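PDB 5FRW: positive phenol-degradative gene regulator from Ralstonia sp. E2, which probably switches on phenol-degradation genes as a sigma-54-dependent, ATP-binding activator, the piece here being its N-terminal phenol-sensing region. Local coordinates for residues G93-G98 with T159-A164; P112-I117 with H125-W130. One frame throughout, in Å; residues are numbered along the deposited sequence.

Contact 1: residues G93-G98 with T159-A164; sequences GMLEMG and TGYTSA. With IPH (phenol), chain C.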
ATOM      1  N   GLY A  93      -9.483  18.569  17.932  1.00 42.59           N
ATOM      2  CA  GLY A  93      -9.331  17.186  18.370  1.00 44.23           C
ATOM      3  C   GLY A  93      -9.741  16.210  17.272  1.00 48.63           C
ATOM      4  O   GLY A  93      -9.174  15.123  17.134  1.00 43.51           O
ATOM      5  N   MET A  94     -10.735  16.606  16.482  1.00 45.58           N
ATOM      6  CA  MET A  94     -11.140  15.816  15.329  1.00 46.39           C
ATOM      7  C   MET A  94     -10.147  15.958  14.177  1.00 40.38           C
ATOM      8  O   MET A  94      -9.808  14.980  13.515  1.00 41.98           O
ATOM      9  CB  MET A  94     -12.544  16.216  14.882  1.00 44.53           C
ATOM     10  CG  MET A  94     -13.618  15.405  15.590  1.00 57.14           C
ATOM     11  SD  MET A  94     -15.055  15.058  14.562  1.00 76.33           S
ATOM     12  CE  MET A  94     -15.529  16.711  14.059  1.00 62.71           C
ATOM     13  N   LEU A  95      -9.684  17.180  13.946  1.00 36.40           N
ATOM     14  CA  LEU A  95      -8.687  17.432  12.924  1.00 39.09           C
ATOM     15  C   LEU A  95      -7.467  16.569  13.166  1.00 40.05           C
ATOM     16  O   LEU A  95      -6.918  15.980  12.239  1.00 39.26           O
ATOM     17  CB  LEU A  95      -8.288  18.918  12.905  1.00 41.12           C
ATOM     18  CG  LEU A  95      -7.263  19.403  11.864  1.00 37.21           C
ATOM     19  CD1 LEU A  95      -5.813  19.226  12.318  1.00 37.50           C
ATOM     20  CD2 LEU A  95      -7.498  18.723  10.520  1.00 38.18           C
ATOM     21  N   GLU A  96      -7.060  16.487  14.428  1.00 40.59           N
ATOM     22  CA  GLU A  96      -5.749  15.953  14.803  1.00 38.21           C
ATOM     23  C   GLU A  96      -5.649  14.444  14.544  1.00 36.29           C
ATOM     24  O   GLU A  96      -4.565  13.874  14.456  1.00 39.69           O
ATOM     25  CB  GLU A  96      -5.483  16.282  16.272  1.00 44.90           C
ATOM     26  CG  GLU A  96      -4.114  15.903  16.790  1.00 52.04           C
ATOM     27  CD  GLU A  96      -3.943  16.271  18.250  1.00 64.09           C
ATOM     28  OE1 GLU A  96      -4.908  16.065  19.027  1.00 64.81           O
ATOM     29  OE2 GLU A  96      -2.851  16.769  18.610  1.00 65.26           O
ATOM     30  N   MET A  97      -6.805  13.824  14.393  1.00 36.45           N
ATOM     31  CA  MET A  97      -6.916  12.423  14.063  1.00 39.95           C
ATOM     32  C   MET A  97      -6.278  12.101  12.728  1.00 37.26           C
ATOM     33  O   MET A  97      -5.706  11.039  12.550  1.00 38.10           O
ATOM     34  CB  MET A  97      -8.386  12.049  14.075  1.00 42.54           C
ATOM     35  CG  MET A  97      -8.949  12.173  15.457  1.00 44.22           C
ATOM     36  SD  MET A  97      -8.456  10.650  16.233  1.00 72.79           S
ATOM     37  CE  MET A  97      -9.219   9.615  14.979  1.00 61.25           C
ATOM     38  N   GLY A  98      -6.366  13.038  11.794  1.00 35.17           N
ATOM     39  CA  GLY A  98      -5.662  12.916  10.527  1.00 31.91           C
ATOM     40  C   GLY A  98      -4.182  12.705  10.739  1.00 32.12           C
ATOM     41  O   GLY A  98      -3.657  11.679  10.330  1.00 31.33           O
ATOM     42  N   THR A 159      -5.254  16.703   2.055  1.00 27.36           N
ATOM     43  CA  THR A 159      -6.309  17.389   1.322  1.00 27.30           C
ATOM     44  C   THR A 159      -7.670  16.677   1.435  1.00 29.45           C
ATOM     45  O   THR A 159      -8.697  17.312   1.717  1.00 29.31           O
ATOM     46  CB  THR A 159      -5.922  17.514  -0.158  1.00 32.58           C
ATOM     47  OG1 THR A 159      -4.765  18.355  -0.273  1.00 34.32           O
ATOM     48  CG2 THR A 159      -7.056  18.108  -0.962  1.00 27.99           C
ATOM     49  N   GLY A 160      -7.674  15.367   1.213  1.00 24.53           N
ATOM     50  CA  GLY A 160      -8.881  14.568   1.298  1.00 24.20           C
ATOM     51  C   GLY A 160      -9.426  14.468   2.711  1.00 25.18           C
ATOM     52  O   GLY A 160     -10.619  14.674   2.932  1.00 28.65           O
ATOM     53  N   TYR A 161      -8.558  14.198   3.674  1.00 24.33           N
ATOM     54  CA  TYR A 161      -8.967  14.114   5.072  1.00 24.18           C
ATOM     55  C   TYR A 161      -9.573  15.432   5.559  1.00 29.14           C
ATOM     56  O   TYR A 161     -10.646  15.456   6.172  1.00 29.85           O
ATOM     57  CB  TYR A 161      -7.779  13.730   5.978  1.00 25.15           C
ATOM     58  CG  TYR A 161      -8.181  13.646   7.429  1.00 28.91           C
ATOM     59  CD1 TYR A 161      -8.152  14.772   8.243  1.00 30.08           C
ATOM     60  CD2 TYR A 161      -8.638  12.447   7.971  1.00 27.88           C
ATOM     61  CE1 TYR A 161      -8.570  14.712   9.557  1.00 32.75           C
ATOM     62  CE2 TYR A 161      -9.039  12.370   9.284  1.00 31.79           C
ATOM     63  CZ  TYR A 161      -9.009  13.513  10.073  1.00 36.53           C
ATOM     64  OH  TYR A 161      -9.410  13.451  11.388  1.00 35.96           O
ATOM     65  N   THR A 162      -8.883  16.536   5.301  1.00 26.62           N
ATOM     66  CA  THR A 162      -9.328  17.818   5.843  1.00 27.75           C
ATOM     67  C   THR A 162     -10.564  18.322   5.142  1.00 27.29           C
ATOM     68  O   THR A 162     -11.446  18.906   5.770  1.00 31.10           O
ATOM     69  CB  THR A 162      -8.228  18.861   5.740  1.00 29.76           C
ATOM     70  OG1 THR A 162      -7.003  18.285   6.235  1.00 25.78           O
ATOM     71  CG2 THR A 162      -8.608  20.103   6.540  1.00 24.74           C
ATOM     72  N   SER A 163     -10.639  18.088   3.836  1.00 27.89           N
ATOM     73  CA  SER A 163     -11.810  18.503   3.077  1.00 28.63           C
ATOM     74  C   SER A 163     -13.049  17.722   3.510  1.00 27.50           C
ATOM     75  O   SER A 163     -14.106  18.306   3.740  1.00 30.89           O
ATOM     76  CB  SER A 163     -11.576  18.341   1.576  1.00 24.97           C
ATOM     77  OG  SER A 163     -10.454  19.101   1.167  1.00 28.14           O
ATOM     78  N   ALA A 164     -12.922  16.409   3.641  1.00 27.28           N
ATOM     79  CA  ALA A 164     -14.059  15.598   4.083  1.00 26.65           C
ATOM     80  C   ALA A 164     -14.493  16.015   5.488  1.00 31.38           C
ATOM     81  O   ALA A 164     -15.681  16.000   5.829  1.00 30.59           O
ATOM     82  CB  ALA A 164     -13.705  14.109   4.055  1.00 24.92           C
TER
HETATM   83  C1  IPH C1209      -1.702  15.151   7.815  1.00 36.13           C
HETATM   84  C2  IPH C1209      -1.672  16.529   8.029  1.00 29.92           C
HETATM   85  C3  IPH C1209      -2.857  17.232   8.165  1.00 31.28           C
HETATM   86  C4  IPH C1209      -4.063  16.551   8.088  1.00 33.58           C
HETATM   87  C5  IPH C1209      -4.097  15.179   7.878  1.00 26.10           C
HETATM   88  C6  IPH C1209      -2.911  14.474   7.737  1.00 33.15           C
HETATM   89  O1  IPH C1209      -0.501  14.437   7.670  1.00 33.28           O
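Y161 reaches from helix 152-166 to M94 and G98, where helix 91-95 passes into helix 97-104. Its hydroxyl donates a short hydrogen bond, 2.6 Å from Y161 OH to M94 O. The donor sits 17° out of the plane of that carbonyl, while M94 O lies at the edge of the ring, near the ring plane. M94 O also receives a weak backbone bond from M97 N, so the tyrosine hydroxyl adds a second donor at the junction of the two helices. Y161 OH also comes within 3.1 Å of G98 N.

Above the aromatic ring the contact is CH-pi. G98 CA stands 3.5 Å from the ring centroid of Y161 and only 14° off the normal, practically over the middle. Because G98 has no side chain, its backbone can settle this low over the ring. With chi1 at 180°, Y161 CG lies anti to its own backbone N, which carries the ring across to the 93-98 segment.

The apolar packing is looser. L95 CD2 approaches Y161 CE1 at 4.3 Å, and M97 CB fits against the hydroxyl end of the Y161 ring before the rest of its bent chain leads off toward L19. Helix 60-83 adds A79 and A82 around Y161.

Bound phenol sits beside this junction. T162 OG1 is 3.9 Å from C4 of the ligand, a packing distance, and the hydroxyl has its hydrogen-bond partners in A158 O and Y172 OH. G98 C comes about as close to the ligand at C6. The two helical segments therefore form part of the wall of a buried aromatic-effector pocket, in a sensor domain of the XylR_N/V4R type.

Contact 2: residues P112-I117 with H125-W130; sequences PLTVDI and HGEFLW. With IPH (phenol), chain C.
F128 and V115 meet on the phenol side of the sheet, where V115 CG2 lies 3.8 Å from F128 CZ. P112 CB packs against the same ring at CD2, coming in at a slant. One face of F128 is taken by the ligand: phenol C3 sits over the ring centre, 3.6 Å from F128 CZ. W130 NE1 donates a hydrogen bond of 3.0 Å to phenol O1, which lies near the plane of the indole, at its edge; H102 ND1 is also hydrogen-bonded to the ligand. G126, lacking a side chain, leaves room beside V115 for the F128 ring.

Strands 109-118 and 123-131 form an antiparallel beta hairpin, and a classic beta bulge interrupts it: L113 and T114 both face E127. Their amides share one acceptor, L113 N at 2.7 Å from E127 O and T114 N at a longer 3.3 Å. The bulge turns L113 toward the partner strand, with CD1 4.0 Å from L129 CB.

On the face opposite F128 and V115, T114 and E127 run side by side, T114 CG2 touching E127 OE2 at 3.2 Å. Beyond the bulge, E127 N returns a nearly straight bond (172°) to T114 O, and D116 and H125 exchange a backbone pair.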
ATOM      1  N   PRO A 112       1.451  18.822  14.296  1.00 37.77           N
ATOM      2  CA  PRO A 112       0.778  20.081  13.982  1.00 39.65           C
ATOM      3  C   PRO A 112       1.622  21.259  14.454  1.00 44.85           C
ATOM      4  O   PRO A 112       2.052  21.263  15.605  1.00 51.96           O
ATOM      5  CB  PRO A 112      -0.530  19.990  14.768  1.00 37.66           C
ATOM      6  CG  PRO A 112      -0.723  18.534  15.021  1.00 40.49           C
ATOM      7  CD  PRO A 112       0.652  17.980  15.199  1.00 38.16           C
ATOM      8  N   LEU A 113       1.874  22.230  13.587  1.00 42.87           N
ATOM      9  CA  LEU A 113       2.655  23.401  13.986  1.00 45.11           C
ATOM     10  C   LEU A 113       1.746  24.504  14.538  1.00 46.74           C
ATOM     11  O   LEU A 113       1.904  24.936  15.673  1.00 50.94           O
ATOM     12  CB  LEU A 113       3.481  23.903  12.810  1.00 42.47           C
ATOM     13  CG  LEU A 113       4.676  22.997  12.543  1.00 43.60           C
ATOM     14  CD1 LEU A 113       5.300  23.292  11.178  1.00 45.75           C
ATOM     15  CD2 LEU A 113       5.680  23.148  13.675  1.00 45.17           C
ATOM     16  N   THR A 114       0.790  24.959  13.743  1.00 43.07           N
ATOM     17  CA  THR A 114      -0.337  25.676  14.321  1.00 48.17           C
ATOM     18  C   THR A 114      -1.579  25.480  13.464  1.00 45.61           C
ATOM     19  O   THR A 114      -1.513  25.421  12.235  1.00 45.46           O
ATOM     20  CB  THR A 114      -0.064  27.190  14.511  1.00 54.42           C
ATOM     21  OG1 THR A 114      -1.092  27.752  15.342  1.00 54.51           O
ATOM     22  CG2 THR A 114      -0.038  27.927  13.180  1.00 50.73           C
ATOM     23  N   VAL A 115      -2.711  25.346  14.130  1.00 40.11           N
ATOM     24  CA  VAL A 115      -3.946  25.050  13.447  1.00 40.04           C
ATOM     25  C   VAL A 115      -5.059  25.952  13.930  1.00 44.32           C
ATOM     26  O   VAL A 115      -5.400  25.981  15.114  1.00 48.42           O
ATOM     27  CB  VAL A 115      -4.380  23.584  13.655  1.00 45.45           C
ATOM     28  CG1 VAL A 115      -5.739  23.338  12.991  1.00 41.72           C
ATOM     29  CG2 VAL A 115      -3.317  22.613  13.133  1.00 39.00           C
ATOM     30  N   ASP A 116      -5.638  26.682  12.995  1.00 43.76           N
ATOM     31  CA  ASP A 116      -6.838  27.453  13.261  1.00 43.56           C
ATOM     32  C   ASP A 116      -7.969  26.749  12.516  1.00 39.51           C
ATOM     33  O   ASP A 116      -7.980  26.748  11.285  1.00 39.59           O
ATOM     34  CB  ASP A 116      -6.621  28.902  12.803  1.00 48.29           C
ATOM     35  CG  ASP A 116      -7.905  29.740  12.775  1.00 55.67           C
ATOM     36  OD1 ASP A 116      -8.918  29.365  13.420  1.00 58.01           O
ATOM     37  OD2 ASP A 116      -7.892  30.789  12.082  1.00 56.61           O
ATOM     38  N   ILE A 117      -8.885  26.114  13.250  1.00 39.60           N
ATOM     39  CA  ILE A 117      -9.992  25.386  12.618  1.00 41.53           C
ATOM     40  C   ILE A 117     -11.374  25.647  13.240  1.00 43.50           C
ATOM     41  O   ILE A 117     -11.548  25.612  14.459  1.00 45.80           O
ATOM     42  CB  ILE A 117      -9.747  23.849  12.628  1.00 37.21           C
ATOM     43  CG1 ILE A 117     -10.932  23.119  11.988  1.00 40.94           C
ATOM     44  CG2 ILE A 117      -9.510  23.332  14.040  1.00 38.28           C
ATOM     45  CD1 ILE A 117     -10.662  21.671  11.682  1.00 40.93           C
ATOM     46  N   HIS A 125      -6.958  27.058   8.778  1.00 34.91           N
ATOM     47  CA  HIS A 125      -5.599  27.398   8.410  1.00 37.94           C
ATOM     48  C   HIS A 125      -4.693  26.449   9.168  1.00 33.71           C
ATOM     49  O   HIS A 125      -4.669  26.474  10.397  1.00 39.16           O
ATOM     50  CB  HIS A 125      -5.301  28.872   8.740  1.00 40.62           C
ATOM     51  CG  HIS A 125      -4.034  29.385   8.136  1.00 42.93           C
ATOM     52  ND1 HIS A 125      -2.814  29.304   8.782  1.00 45.15           N
ATOM     53  CD2 HIS A 125      -3.788  29.979   6.943  1.00 41.20           C
ATOM     54  CE1 HIS A 125      -1.874  29.834   8.018  1.00 41.06           C
ATOM     55  NE2 HIS A 125      -2.438  30.251   6.895  1.00 47.15           N
ATOM     56  N   GLY A 126      -3.969  25.588   8.449  1.00 36.97           N
ATOM     57  CA  GLY A 126      -3.135  24.594   9.104  1.00 35.19           C
ATOM     58  C   GLY A 126      -1.721  24.429   8.565  1.00 33.10           C
ATOM     59  O   GLY A 126      -1.506  24.276   7.366  1.00 34.39           O
ATOM     60  N   GLU A 127      -0.744  24.452   9.460  1.00 34.68           N
ATOM     61  CA  GLU A 127       0.627  24.122   9.085  1.00 37.28           C
ATOM     62  C   GLU A 127       1.150  22.981   9.958  1.00 34.72           C
ATOM     63  O   GLU A 127       0.946  22.955  11.173  1.00 37.15           O
ATOM     64  CB  GLU A 127       1.540  25.359   9.174  1.00 41.36           C
ATOM     65  CG  GLU A 127       1.076  26.433  10.157  1.00 53.80           C
ATOM     66  CD  GLU A 127       1.783  27.799   9.985  1.00 58.56           C
ATOM     67  OE1 GLU A 127       1.815  28.352   8.858  1.00 53.56           O
ATOM     68  OE2 GLU A 127       2.316  28.316  10.996  1.00 63.86           O
ATOM     69  N   PHE A 128       1.803  22.023   9.319  1.00 34.38           N
ATOM     70  CA  PHE A 128       2.237  20.798   9.985  1.00 34.99           C
ATOM     71  C   PHE A 128       3.667  20.512   9.591  1.00 33.62           C
ATOM     72  O   PHE A 128       4.071  20.827   8.475  1.00 36.72           O
ATOM     73  CB  PHE A 128       1.355  19.596   9.596  1.00 35.39           C
ATOM     74  CG  PHE A 128      -0.117  19.822   9.801  1.00 31.55           C
ATOM     75  CD1 PHE A 128      -0.856  20.546   8.886  1.00 34.09           C
ATOM     76  CD2 PHE A 128      -0.760  19.301  10.911  1.00 35.98           C
ATOM     77  CE1 PHE A 128      -2.224  20.756   9.079  1.00 31.37           C
ATOM     78  CE2 PHE A 128      -2.119  19.508  11.113  1.00 36.21           C
ATOM     79  CZ  PHE A 128      -2.848  20.235  10.199  1.00 32.18           C
ATOM     80  N   LEU A 129       4.411  19.898  10.502  1.00 34.90           N
ATOM     81  CA  LEU A 129       5.725  19.343  10.213  1.00 30.75           C
ATOM     82  C   LEU A 129       5.568  17.861   9.854  1.00 36.31           C
ATOM     83  O   LEU A 129       4.791  17.141  10.488  1.00 33.61           O
ATOM     84  CB  LEU A 129       6.645  19.537  11.425  1.00 32.68           C
ATOM     85  CG  LEU A 129       7.825  18.598  11.703  1.00 42.33           C
ATOM     86  CD1 LEU A 129       8.989  18.888  10.783  1.00 44.42           C
ATOM     87  CD2 LEU A 129       8.286  18.712  13.154  1.00 48.01           C
ATOM     88  N   TRP A 130       6.275  17.432   8.814  1.00 32.25           N
ATOM     89  CA  TRP A 130       6.327  16.039   8.405  1.00 34.16           C
ATOM     90  C   TRP A 130       7.733  15.487   8.581  1.00 37.37           C
ATOM     91  O   TRP A 130       8.653  15.912   7.881  1.00 41.52           O
ATOM     92  CB  TRP A 130       5.928  15.877   6.950  1.00 31.37           C
ATOM     93  CG  TRP A 130       4.447  15.779   6.694  1.00 34.95           C
ATOM     94  CD1 TRP A 130       3.452  15.623   7.618  1.00 30.46           C
ATOM     95  CD2 TRP A 130       3.805  15.829   5.416  1.00 29.37           C
ATOM     96  NE1 TRP A 130       2.231  15.561   6.988  1.00 32.14           N
ATOM     97  CE2 TRP A 130       2.424  15.684   5.634  1.00 31.75           C
ATOM     98  CE3 TRP A 130       4.267  15.976   4.103  1.00 31.15           C
ATOM     99  CZ2 TRP A 130       1.500  15.681   4.588  1.00 30.69           C
ATOM    100  CZ3 TRP A 130       3.336  15.980   3.064  1.00 28.16           C
ATOM    101  CH2 TRP A 130       1.976  15.823   3.318  1.00 26.75           C
TER
HETATM  102  C1  IPH C1209      -1.702  15.151   7.815  1.00 36.13           C
HETATM  103  C2  IPH C1209      -1.672  16.529   8.029  1.00 29.92           C
HETATM  104  C3  IPH C1209      -2.857  17.232   8.165  1.00 31.28           C
HETATM  105  C4  IPH C1209      -4.063  16.551   8.088  1.00 33.58           C
HETATM  106  C5  IPH C1209      -4.097  15.179   7.878  1.00 26.10           C
HETATM  107  C6  IPH C1209      -2.911  14.474   7.737  1.00 33.15           C
HETATM  108  O1  IPH C1209      -0.501  14.437   7.670  1.00 33.28           O

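The centres of contacts 1 and 2 lie about 11 Å apart, and both border the same bound phenol. Along the chain, segment 93-98 comes first, the hairpin strands of contact 2 follow, and 159-164 comes last of the four segments, so the helical contact brackets the hairpin. Helix 97-104 is followed, after a short connection, by strand 109-118. The two contacts touch through L95, whose CD1 is 3.8 Å from F128 CZ and whose CB meets I117 CD1. Helices thus wall one part of the pocket while the four-stranded antiparallel sheet supplies another. Contact 1 also joins sequence ranges assigned to different families, consistent with one sensor fold built from both.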